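Local coordinates for protein N-acetyl-beta-D glucosaminidase (Rhizomucor miehei CAU432, PDB 4ZM6) that binds acetyl-CoA in a GCN5-related region that probably acetylates glucosamine, and probably removes N-acetylglucosamine as a family 3 glycoside hydrolase, at residues A[229-233]-A[243-247]; A[286-290]-A[319-323]; A[715-721]-A[747-751]; A[738-742]-A[765-769]. All blocks are in the same frame, centred on the assembly; numbering follows the deposited sequence.

Contact 1 (A[229-233]-A[243-247])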
loop_
_atom_site.group_PDB
_atom_site.type_symbol
_atom_site.label_atom_id
_atom_site.label_comp_id
_atom_site.label_asym_id
_atom_site.label_seq_id
_atom_site.Cartn_x
_atom_site.Cartn_y
_atom_site.Cartn_z
ATOM N N MET A 229 14.589 -10.389 16.684
ATOM C CA MET A 229 15.694 -9.972 17.539
ATOM C C MET A 229 15.695 -8.455 17.757
ATOM O O MET A 229 15.601 -7.672 16.809
ATOM C CB MET A 229 17.030 -10.405 16.941
ATOM C CG MET A 229 18.219 -10.197 17.870
ATOM S SD MET A 229 19.791 -10.431 17.032
ATOM C CE MET A 229 19.797 -12.211 16.856
ATOM N N VAL A 230 15.827 -8.056 19.015
ATOM C CA VAL A 230 15.881 -6.652 19.383
ATOM C C VAL A 230 17.336 -6.248 19.609
ATOM O O VAL A 230 17.978 -6.703 20.555
ATOM C CB VAL A 230 15.064 -6.395 20.660
ATOM C CG1 VAL A 230 14.991 -4.907 20.955
ATOM C CG2 VAL A 230 13.669 -6.987 20.519
ATOM N N GLY A 231 17.857 -5.392 18.738
ATOM C CA GLY A 231 19.213 -4.881 18.891
ATOM C C GLY A 231 19.338 -3.919 20.058
ATOM O O GLY A 231 18.377 -3.695 20.805
ATOM N N HIS A 232 20.533 -3.350 20.211
ATOM C CA HIS A 232 20.820 -2.409 21.291
ATOM C C HIS A 232 20.971 -1.004 20.730
ATOM O O HIS A 232 22.020 -0.657 20.182
ATOM C CB HIS A 232 22.095 -2.814 22.029
ATOM C CG HIS A 232 22.169 -4.272 22.342
ATOM N ND1 HIS A 232 21.344 -4.878 23.264
ATOM C CD2 HIS A 232 22.974 -5.245 21.856
ATOM C CE1 HIS A 232 21.636 -6.165 23.332
ATOM N NE2 HIS A 232 22.625 -6.412 22.490
ATOM N N MET A 233 19.913 -0.207 20.859
ATOM C CA MET A 233 19.934 1.200 20.456
ATOM C C MET A 233 19.051 2.054 21.363
ATOM O O MET A 233 18.017 1.596 21.856
ATOM C CB MET A 233 19.531 1.357 18.982
ATOM C CG MET A 233 18.450 0.398 18.498
ATOM S SD MET A 233 18.638 -0.005 16.748
ATOM C CE MET A 233 18.193 -1.738 16.765
ATOM N N VAL A 243 18.807 0.998 26.858
ATOM C CA VAL A 243 18.909 0.584 25.466
ATOM C C VAL A 243 17.710 -0.304 25.076
ATOM O O VAL A 243 17.118 -0.971 25.929
ATOM C CB VAL A 243 20.283 -0.104 25.224
ATOM C CG1 VAL A 243 20.200 -1.622 25.345
ATOM C CG2 VAL A 243 20.862 0.307 23.884
ATOM N N SER A 244 17.359 -0.295 23.788
ATOM C CA SER A 244 16.113 -0.906 23.286
ATOM C C SER A 244 15.827 -2.342 23.741
ATOM O O SER A 244 14.675 -2.690 24.011
ATOM C CB SER A 244 16.088 -0.858 21.756
ATOM O OG SER A 244 17.262 -1.431 21.206
ATOM N N SER A 245 16.869 -3.166 23.825
ATOM C CA SER A 245 16.723 -4.584 24.187
ATOM C C SER A 245 16.108 -4.809 25.562
ATOM O O SER A 245 15.467 -5.833 25.793
ATOM C CB SER A 245 18.080 -5.277 24.143
ATOM O OG SER A 245 18.750 -4.967 22.936
ATOM N N ILE A 246 16.315 -3.855 26.468
ATOM C CA ILE A 246 15.886 -3.988 27.861
ATOM C C ILE A 246 14.834 -2.951 28.265
ATOM O O ILE A 246 14.483 -2.844 29.444
ATOM C CB ILE A 246 17.104 -3.929 28.812
ATOM C CG1 ILE A 246 17.724 -2.520 28.828
ATOM C CG2 ILE A 246 18.120 -4.996 28.410
ATOM C CD1 ILE A 246 19.163 -2.454 29.305
ATOM N N ALA A 247 14.320 -2.213 27.279
ATOM C CA ALA A 247 13.261 -1.229 27.496
ATOM C C ALA A 247 11.900 -1.846 27.175
ATOM O O ALA A 247 11.679 -2.282 26.047
ATOM C CB ALA A 247 13.496 -0.012 26.616
#
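Gly231 meets Ser244 and Ser245 where strand 227-230 runs out into a loop, in the TIM-barrel domain of a family 3 glycoside hydrolase. The example illustrates how a loop can fold back on the strand it leaves and be tied to it through hydroxyls. Both serines donate to the carbonyl O of Gly231, from opposite faces of its peptide plane: Ser244 OG lies 2.6 Å from Gly231 O, and Ser245 OG stands well above the carbonyl plane, 68° out of it. Ser244 does double duty, because Met233 N donates to Ser244 OG over 2.9 Å. Its OG sits between the backbone N and the carbonyl carbon (chi1 53°), which lets one hydroxyl join Gly231 O to Met233 N. The return bond, from Ser244 N to Met233 O at 2.8 Å, draws backbone to backbone.

Apolar groups fill in around this polar core. Val243 CG2 rests against the peptide joining His232 to Met233, and Val230 CG1 reaches the backbone of Ser245, 3.7 Å from its CA. Further out, the parallel strand 264-267 runs beside Val230, whose backbone is hydrogen-bonded to Ile266 and Asp268. His232 NE2 is hydrogen-bonded to Cys269 O, which fixes the rotation of the imidazole. The other ring nitrogen therefore faces the loop, with His232 ND1 2.6 Å from Ser245 OG.

Contact 2 (A[286-290]-A[319-323])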
loop_
_atom_site.group_PDB
_atom_site.type_symbol
_atom_site.label_atom_id
_atom_site.label_comp_id
_atom_site.label_asym_id
_atom_site.label_seq_id
_atom_site.Cartn_x
_atom_site.Cartn_y
_atom_site.Cartn_z
ATOM N N LEU A 286 18.521 -9.999 33.047
ATOM C CA LEU A 286 17.316 -9.858 33.869
ATOM C C LEU A 286 16.401 -8.772 33.320
ATOM O O LEU A 286 15.191 -8.972 33.200
ATOM C CB LEU A 286 17.680 -9.539 35.324
ATOM C CG LEU A 286 16.516 -9.266 36.289
ATOM C CD1 LEU A 286 15.462 -10.365 36.228
ATOM C CD2 LEU A 286 17.028 -9.103 37.712
ATOM N N MET A 287 16.990 -7.625 32.993
ATOM C CA MET A 287 16.235 -6.490 32.461
ATOM C C MET A 287 15.649 -6.769 31.073
ATOM O O MET A 287 14.652 -6.156 30.687
ATOM C CB MET A 287 17.114 -5.236 32.420
ATOM C CG MET A 287 17.522 -4.717 33.792
ATOM S SD MET A 287 18.848 -3.497 33.697
ATOM C CE MET A 287 18.060 -2.192 32.759
ATOM N N ALA A 288 16.270 -7.688 30.331
ATOM C CA ALA A 288 15.757 -8.118 29.028
ATOM C C ALA A 288 14.447 -8.873 29.189
ATOM O O ALA A 288 13.445 -8.516 28.574
ATOM C CB ALA A 288 16.775 -8.988 28.308
ATOM N N LEU A 289 14.455 -9.904 30.027
ATOM C CA LEU A 289 13.251 -10.697 30.278
ATOM C C LEU A 289 12.163 -9.889 30.983
ATOM O O LEU A 289 10.978 -10.186 30.834
ATOM C CB LEU A 289 13.587 -11.945 31.094
ATOM C CG LEU A 289 14.515 -12.956 30.415
ATOM C CD1 LEU A 289 14.817 -14.103 31.364
ATOM C CD2 LEU A 289 13.909 -13.482 29.122
ATOM N N GLN A 290 12.567 -8.878 31.750
ATOM C CA GLN A 290 11.618 -7.944 32.367
ATOM C C GLN A 290 10.919 -7.080 31.316
ATOM O O GLN A 290 9.732 -6.775 31.447
ATOM C CB GLN A 290 12.316 -7.048 33.400
ATOM C CG GLN A 290 12.487 -7.699 34.766
ATOM C CD GLN A 290 13.396 -6.912 35.702
ATOM O OE1 GLN A 290 14.261 -6.148 35.263
ATOM N NE2 GLN A 290 13.209 -7.109 37.003
ATOM N N GLY A 319 10.132 -12.541 43.217
ATOM C CA GLY A 319 8.982 -12.011 42.493
ATOM C C GLY A 319 9.380 -10.792 41.674
ATOM O O GLY A 319 8.523 -9.988 41.308
ATOM N N GLN A 320 10.681 -10.654 41.395
ATOM C CA GLN A 320 11.202 -9.624 40.488
ATOM C C GLN A 320 11.001 -10.000 39.012
ATOM O O GLN A 320 11.245 -9.180 38.122
ATOM C CB GLN A 320 12.691 -9.365 40.758
ATOM C CG GLN A 320 12.979 -8.671 42.081
ATOM C CD GLN A 320 12.612 -7.196 42.066
ATOM O OE1 GLN A 320 13.263 -6.388 41.402
ATOM N NE2 GLN A 320 11.571 -6.838 42.809
ATOM N N LEU A 321 10.588 -11.242 38.759
ATOM C CA LEU A 321 10.128 -11.669 37.444
ATOM C C LEU A 321 8.697 -12.172 37.559
ATOM O O LEU A 321 8.387 -12.983 38.436
ATOM C CB LEU A 321 11.022 -12.782 36.893
ATOM C CG LEU A 321 12.373 -12.346 36.321
ATOM C CD1 LEU A 321 13.286 -13.548 36.127
ATOM C CD2 LEU A 321 12.197 -11.588 35.011
ATOM N N ASP A 322 7.826 -11.686 36.679
ATOM C CA ASP A 322 6.445 -12.141 36.652
ATOM C C ASP A 322 6.432 -13.600 36.203
ATOM O O ASP A 322 6.673 -13.904 35.034
ATOM C CB ASP A 322 5.595 -11.270 35.722
ATOM C CG ASP A 322 4.103 -11.460 35.941
ATOM O OD1 ASP A 322 3.682 -12.554 36.371
ATOM O OD2 ASP A 322 3.341 -10.508 35.680
ATOM N N LYS A 323 6.169 -14.492 37.155
ATOM C CA LYS A 323 6.134 -15.940 36.909
ATOM C C LYS A 323 5.113 -16.349 35.843
ATOM O O LYS A 323 5.327 -17.317 35.116
ATOM C CB LYS A 323 5.856 -16.689 38.220
ATOM C CG LYS A 323 7.103 -16.937 39.065
ATOM C CD LYS A 323 6.849 -16.789 40.562
ATOM C CE LYS A 323 7.307 -15.429 41.076
ATOM N NZ LYS A 323 7.156 -15.296 42.552
#
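Leu286 and Leu321 join helix 281-291 to the turn between helices 304-318 and 323-340, on the outer layer of the TIM-barrel domain. The contact is a simple case of a graded interface, apolar inside and polar at the margin. On the tight side, the buried Leu321 puts its branched end against one flank of the helix. Leu286 CD1 lies 3.7 Å from Leu321 CG and equally near its CD2 methyl; with CG trans to the backbone N (chi1 176°), the leucine leans toward the turn. Leu321 CD2 also reaches Leu289 CB at a looser 4.2 Å and lies 3.9 Å from Gln290 CG, the glutamine chain crossing it at about a right angle. Val311 and Ala315 of helix 304-318 touch Leu286 as well, so one leucine joins helix and turn.

On the solvent side, both Gln290 and Gln320 are exposed and the packing is sparse. Gly319, with positive phi, lets the chain leave helix 304-318, and Asp322 then caps helix 323-340 through OD1 to Asp324 N. Between these two turning points a single hydrogen bond ties the turn to helix 281-291: Gln290 NE2 donates to Gln320 O over 3.1 Å, almost straight at 171°, with the acceptor in the plane of the glutamine amide.

Contact 3 (A[715-721]-A[747-751])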
loop_
_atom_site.group_PDB
_atom_site.type_symbol
_atom_site.label_atom_id
_atom_site.label_comp_id
_atom_site.label_asym_id
_atom_site.label_seq_id
_atom_site.Cartn_x
_atom_site.Cartn_y
_atom_site.Cartn_z
ATOM N N ARG A 715 -29.000 -36.335 -17.855
ATOM C CA ARG A 715 -28.707 -35.108 -17.127
ATOM C C ARG A 715 -29.114 -35.193 -15.667
ATOM O O ARG A 715 -29.870 -36.075 -15.271
ATOM C CB ARG A 715 -29.412 -33.922 -17.788
ATOM C CG ARG A 715 -28.897 -33.617 -19.187
ATOM C CD ARG A 715 -29.822 -32.709 -19.985
ATOM N NE ARG A 715 -30.287 -31.525 -19.251
ATOM C CZ ARG A 715 -30.836 -30.449 -19.817
ATOM N NH1 ARG A 715 -30.987 -30.374 -21.131
ATOM N NH2 ARG A 715 -31.224 -29.428 -19.062
ATOM N N ILE A 716 -28.581 -34.277 -14.869
ATOM C CA ILE A 716 -29.028 -34.095 -13.502
ATOM C C ILE A 716 -30.020 -32.929 -13.516
ATOM O O ILE A 716 -29.806 -31.945 -14.220
ATOM C CB ILE A 716 -27.830 -33.855 -12.538
ATOM C CG1 ILE A 716 -28.195 -34.263 -11.110
ATOM C CG2 ILE A 716 -27.322 -32.415 -12.563
ATOM C CD1 ILE A 716 -28.023 -35.746 -10.853
ATOM N N LYS A 717 -31.119 -33.054 -12.776
ATOM C CA LYS A 717 -32.074 -31.954 -12.643
ATOM C C LYS A 717 -31.739 -31.131 -11.409
ATOM O O LYS A 717 -31.142 -31.652 -10.468
ATOM C CB LYS A 717 -33.501 -32.474 -12.513
ATOM C CG LYS A 717 -34.045 -33.171 -13.750
ATOM C CD LYS A 717 -35.558 -33.319 -13.683
ATOM C CE LYS A 717 -35.999 -33.943 -12.371
ATOM N NZ LYS A 717 -37.407 -34.403 -12.403
ATOM N N PRO A 718 -32.145 -29.851 -11.390
ATOM C CA PRO A 718 -31.860 -28.962 -10.262
ATOM C C PRO A 718 -32.208 -29.523 -8.890
ATOM O O PRO A 718 -31.437 -29.341 -7.953
ATOM C CB PRO A 718 -32.715 -27.734 -10.570
ATOM C CG PRO A 718 -32.714 -27.678 -12.057
ATOM C CD PRO A 718 -32.754 -29.114 -12.514
ATOM N N SER A 719 -33.349 -30.195 -8.772
ATOM C CA SER A 719 -33.757 -30.805 -7.502
ATOM C C SER A 719 -32.896 -32.021 -7.120
ATOM O O SER A 719 -32.922 -32.454 -5.972
ATOM C CB SER A 719 -35.229 -31.221 -7.560
ATOM O OG SER A 719 -35.412 -32.354 -8.397
ATOM N N GLU A 720 -32.158 -32.573 -8.083
ATOM C CA GLU A 720 -31.276 -33.719 -7.855
ATOM C C GLU A 720 -29.798 -33.324 -7.691
ATOM O O GLU A 720 -28.943 -34.197 -7.547
ATOM C CB GLU A 720 -31.390 -34.706 -9.029
ATOM C CG GLU A 720 -32.785 -35.283 -9.263
ATOM C CD GLU A 720 -32.940 -35.972 -10.620
ATOM O OE1 GLU A 720 -32.050 -35.855 -11.497
ATOM O OE2 GLU A 720 -33.974 -36.638 -10.820
ATOM N N THR A 721 -29.490 -32.026 -7.708
ATOM C CA THR A 721 -28.096 -31.571 -7.632
ATOM C C THR A 721 -27.342 -32.203 -6.449
ATOM O O THR A 721 -26.206 -32.668 -6.602
ATOM C CB THR A 721 -27.997 -30.030 -7.538
ATOM O OG1 THR A 721 -28.730 -29.420 -8.613
ATOM C CG2 THR A 721 -26.542 -29.580 -7.607
ATOM N N ASP A 747 -25.578 -24.588 -16.144
ATOM C CA ASP A 747 -25.235 -25.531 -17.207
ATOM C C ASP A 747 -25.514 -26.967 -16.773
ATOM O O ASP A 747 -24.610 -27.812 -16.738
ATOM C CB ASP A 747 -23.775 -25.358 -17.650
ATOM C CG ASP A 747 -23.639 -24.484 -18.867
ATOM O OD1 ASP A 747 -24.661 -24.246 -19.541
ATOM O OD2 ASP A 747 -22.506 -24.043 -19.165
ATOM N N TYR A 748 -26.784 -27.233 -16.474
ATOM C CA TYR A 748 -27.222 -28.560 -16.060
ATOM C C TYR A 748 -27.200 -29.558 -17.215
ATOM O O TYR A 748 -27.055 -30.763 -16.986
ATOM C CB TYR A 748 -28.625 -28.503 -15.464
ATOM C CG TYR A 748 -28.677 -27.960 -14.059
ATOM C CD1 TYR A 748 -28.504 -28.803 -12.969
ATOM C CD2 TYR A 748 -28.920 -26.611 -13.813
ATOM C CE1 TYR A 748 -28.560 -28.320 -11.676
ATOM C CE2 TYR A 748 -28.981 -26.118 -12.519
ATOM C CZ TYR A 748 -28.798 -26.979 -11.457
ATOM O OH TYR A 748 -28.860 -26.512 -10.162
ATOM N N GLN A 749 -27.333 -29.068 -18.448
ATOM C CA GLN A 749 -27.351 -29.959 -19.607
ATOM C C GLN A 749 -25.989 -30.584 -19.886
ATOM O O GLN A 749 -25.895 -31.550 -20.638
ATOM C CB GLN A 749 -27.914 -29.256 -20.858
ATOM C CG GLN A 749 -26.926 -28.476 -21.722
ATOM C CD GLN A 749 -26.432 -27.214 -21.060
ATOM O OE1 GLN A 749 -26.588 -27.036 -19.854
ATOM N NE2 GLN A 749 -25.827 -26.326 -21.844
ATOM N N ASP A 750 -24.941 -30.033 -19.281
ATOM C CA ASP A 750 -23.590 -30.565 -19.417
ATOM C C ASP A 750 -23.217 -31.552 -18.299
ATOM O O ASP A 750 -22.216 -32.258 -18.404
ATOM C CB ASP A 750 -22.583 -29.410 -19.455
ATOM C CG ASP A 750 -22.613 -28.639 -20.774
ATOM O OD1 ASP A 750 -23.125 -29.186 -21.778
ATOM O OD2 ASP A 750 -22.119 -27.484 -20.808
ATOM N N LEU A 751 -24.011 -31.611 -17.237
ATOM C CA LEU A 751 -23.702 -32.488 -16.116
ATOM C C LEU A 751 -24.410 -33.820 -16.302
ATOM O O LEU A 751 -25.598 -33.956 -16.004
ATOM C CB LEU A 751 -24.103 -31.837 -14.791
ATOM C CG LEU A 751 -23.666 -30.378 -14.628
ATOM C CD1 LEU A 751 -24.002 -29.884 -13.230
ATOM C CD2 LEU A 751 -22.186 -30.202 -14.922
#
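Tyr748 is the bump of this contact, and the bend formed by Ile716, Pro718 and Thr721 is the hollow that receives it. The two segments belong to the C-terminal GNAT-type domain. One leads from strand 711-715 into helix 721-731, the other from helix 736-745 into strand 751-756, so both ends of the helical excursion between the first two strands are brought together.

The phenol ring is lined on several sides. Pro718 CG stands over the centre of one face, 4.0 Å from the ring centroid in a CH-pi contact. Ile716 CG2 and Thr721 OG1 lie in the ring plane at its edge, the methyl 3.8 Å from Tyr748 CD1. Thr721 OG1 is fixed within its own segment, donating to Pro718 O at 2.8 Å, while Tyr748 OH gives Thr721 OG1 a weak bond of 3.3 Å. A second, shallower fit lies alongside: the Arg715 chain bends at chi3 (47°) and lays its guanidinium over Gln749, whose CB sits beneath the centre of one face, 3.3 Å from Arg715 CZ. Arg715, Pro718, Tyr748 and Gln749 touch crystal neighbours, so the arginine pose may partly reflect the lattice.

Beside these fits, Ile716 N donates to Leu751 O over 3.2 Å, carrying the antiparallel pairing of strands 711-715 and 751-756 to its end. The chemistry implies a division of labour: a backbone bond sets where the segments meet, while apolar and CH-pi packing, with little help from the weak hydroxyl bond, holds the tyrosine in its hollow.

Contact 4 (A[738-742]-A[765-769])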
loop_
_atom_site.group_PDB
_atom_site.type_symbol
_atom_site.label_atom_id
_atom_site.label_comp_id
_atom_site.label_asym_id
_atom_site.label_seq_id
_atom_site.Cartn_x
_atom_site.Cartn_y
_atom_site.Cartn_z
ATOM N N THR A 738 -15.695 -27.588 -9.294
ATOM C CA THR A 738 -15.873 -27.435 -10.734
ATOM C C THR A 738 -17.325 -27.700 -11.141
ATOM O O THR A 738 -17.891 -26.982 -11.971
ATOM C CB THR A 738 -14.944 -28.379 -11.508
ATOM O OG1 THR A 738 -13.594 -28.095 -11.147
ATOM C CG2 THR A 738 -15.097 -28.191 -13.008
ATOM N N TYR A 739 -17.912 -28.743 -10.563
ATOM C CA TYR A 739 -19.324 -29.040 -10.761
ATOM C C TYR A 739 -20.167 -27.895 -10.196
ATOM O O TYR A 739 -21.097 -27.425 -10.852
ATOM C CB TYR A 739 -19.695 -30.375 -10.102
ATOM C CG TYR A 739 -19.300 -31.604 -10.908
ATOM C CD1 TYR A 739 -18.035 -32.179 -10.790
ATOM C CD2 TYR A 739 -20.204 -32.197 -11.780
ATOM C CE1 TYR A 739 -17.686 -33.306 -11.525
ATOM C CE2 TYR A 739 -19.869 -33.319 -12.517
ATOM C CZ TYR A 739 -18.614 -33.876 -12.388
ATOM O OH TYR A 739 -18.304 -34.996 -13.135
ATOM N N GLN A 740 -19.816 -27.433 -8.998
ATOM C CA GLN A 740 -20.495 -26.294 -8.366
ATOM C C GLN A 740 -20.419 -25.014 -9.200
ATOM O O GLN A 740 -21.362 -24.218 -9.223
ATOM C CB GLN A 740 -19.904 -26.018 -6.981
ATOM C CG GLN A 740 -20.329 -27.016 -5.917
ATOM C CD GLN A 740 -19.672 -26.761 -4.576
ATOM O OE1 GLN A 740 -18.592 -26.179 -4.507
ATOM N NE2 GLN A 740 -20.320 -27.201 -3.500
ATOM N N HIS A 741 -19.291 -24.813 -9.869
ATOM C CA HIS A 741 -19.082 -23.608 -10.660
ATOM C C HIS A 741 -20.053 -23.582 -11.843
ATOM O O HIS A 741 -20.670 -22.551 -12.127
ATOM C CB HIS A 741 -17.624 -23.529 -11.114
ATOM C CG HIS A 741 -17.376 -22.551 -12.214
ATOM N ND1 HIS A 741 -17.721 -22.809 -13.522
ATOM C CD2 HIS A 741 -16.794 -21.332 -12.212
ATOM C CE1 HIS A 741 -17.370 -21.788 -14.281
ATOM N NE2 HIS A 741 -16.802 -20.877 -13.511
ATOM N N HIS A 742 -20.190 -24.726 -12.511
ATOM C CA HIS A 742 -21.111 -24.862 -13.640
ATOM C C HIS A 742 -22.573 -24.722 -13.194
ATOM O O HIS A 742 -23.365 -24.044 -13.850
ATOM C CB HIS A 742 -20.908 -26.200 -14.354
ATOM C CG HIS A 742 -19.493 -26.454 -14.776
ATOM N ND1 HIS A 742 -18.643 -25.447 -15.181
ATOM C CD2 HIS A 742 -18.783 -27.603 -14.871
ATOM C CE1 HIS A 742 -17.470 -25.961 -15.499
ATOM N NE2 HIS A 742 -17.529 -27.268 -15.322
ATOM N N ALA A 765 -21.726 -42.781 -11.363
ATOM C CA ALA A 765 -20.654 -42.197 -12.148
ATOM C C ALA A 765 -21.107 -40.821 -12.606
ATOM O O ALA A 765 -22.289 -40.480 -12.471
ATOM C CB ALA A 765 -20.320 -43.076 -13.346
ATOM N N SER A 766 -20.180 -40.029 -13.138
ATOM C CA SER A 766 -20.529 -38.714 -13.657
ATOM C C SER A 766 -19.427 -38.146 -14.527
ATOM O O SER A 766 -18.287 -38.582 -14.440
ATOM C CB SER A 766 -20.813 -37.739 -12.507
ATOM O OG SER A 766 -19.645 -37.035 -12.139
ATOM N N LEU A 767 -19.780 -37.172 -15.365
ATOM C CA LEU A 767 -18.790 -36.365 -16.082
ATOM C C LEU A 767 -19.379 -35.036 -16.514
ATOM O O LEU A 767 -20.587 -34.837 -16.443
ATOM C CB LEU A 767 -18.217 -37.117 -17.288
ATOM C CG LEU A 767 -19.158 -37.447 -18.450
ATOM C CD1 LEU A 767 -19.471 -36.225 -19.302
ATOM C CD2 LEU A 767 -18.547 -38.536 -19.318
ATOM N N ILE A 768 -18.505 -34.141 -16.972
ATOM C CA ILE A 768 -18.879 -32.785 -17.364
ATOM C C ILE A 768 -18.660 -32.591 -18.851
ATOM O O ILE A 768 -17.521 -32.575 -19.312
ATOM C CB ILE A 768 -18.038 -31.725 -16.616
ATOM C CG1 ILE A 768 -18.364 -31.740 -15.121
ATOM C CG2 ILE A 768 -18.300 -30.329 -17.179
ATOM C CD1 ILE A 768 -17.357 -30.986 -14.281
ATOM N N LEU A 769 -19.755 -32.430 -19.589
ATOM C CA LEU A 769 -19.690 -32.088 -21.005
ATOM C C LEU A 769 -19.419 -30.605 -21.184
ATOM O O LEU A 769 -19.564 -29.805 -20.254
ATOM C CB LEU A 769 -21.007 -32.412 -21.716
ATOM C CG LEU A 769 -21.384 -33.872 -21.937
ATOM C CD1 LEU A 769 -22.801 -33.958 -22.482
ATOM C CD2 LEU A 769 -20.403 -34.539 -22.885
#
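The Tyr739 ring carries Ile768 on one face: CD1 stands 3.5 Å from the ring centroid and only 8° off its normal, a CH-pi contact, while Ile768 CG1 also lies over the ring face, closest to Tyr739 CE2 (3.4 Å). The imidazole of His742 is met differently. Thr738 O, one turn back in the same helix, lies over one of its faces toward the rim; Ile768 CD1 is near its plane at the edge, and Ile768 CG2 comes within 3.6 Å of His742 CD2. One isoleucine thus fits between two flat groups, and Thr738 CG2 touches the same CD1 at 3.8 Å.

These residues pack helix 736-745 onto strand 763-771 of the C-terminal GNAT-type domain, an example of a helix laid over one face of a beta-sheet. The axes of segments 738-742 and 765-769 approach to 10.3 Å, their directions 53° apart. With CG of Tyr739 beside the backbone N (chi1 -79°), the phenol extends past Ile768 to the strand backbone, where its OH lies 3.3 Å from Leu767 CA. Leu724 and Gln728 of helix 721-731 also touch this tyrosine.

At the far end of the ring the hydroxyls of Tyr739 and Ser766 are 2.6 Å apart (OH to OG) and hydrogen-bonded. Tyr739 OH is also bonded to Cys799 O on the next strand. The chemistry implies that a buried phenol can be tolerated in an apolar helix-sheet interface because its oxygen finds polar partners on two neighbouring strands.

Contacts 1 and 4 are buried, contact 3 partly so, and contact 2 lies at the surface. Their chemistry follows: hydroxyls and backbone groups dominate the barrel loop of contact 1, leucines with a polar margin make contact 2, and aromatic rings under aliphatic groups mark contacts 3 and 4. Contacts 1 and 2 share the barrel domain and touch, Ile246 CD1 lying 3.6 Å from Met287 CE. Contacts 3 and 4 interlock more closely: contact 4 packs helix 736-745 itself, contact 3 takes the loop that follows it, and Asp750 O probably bonds Leu769 N at 2.7 Å. The centres of contacts 1 and 3 are about 65 Å apart.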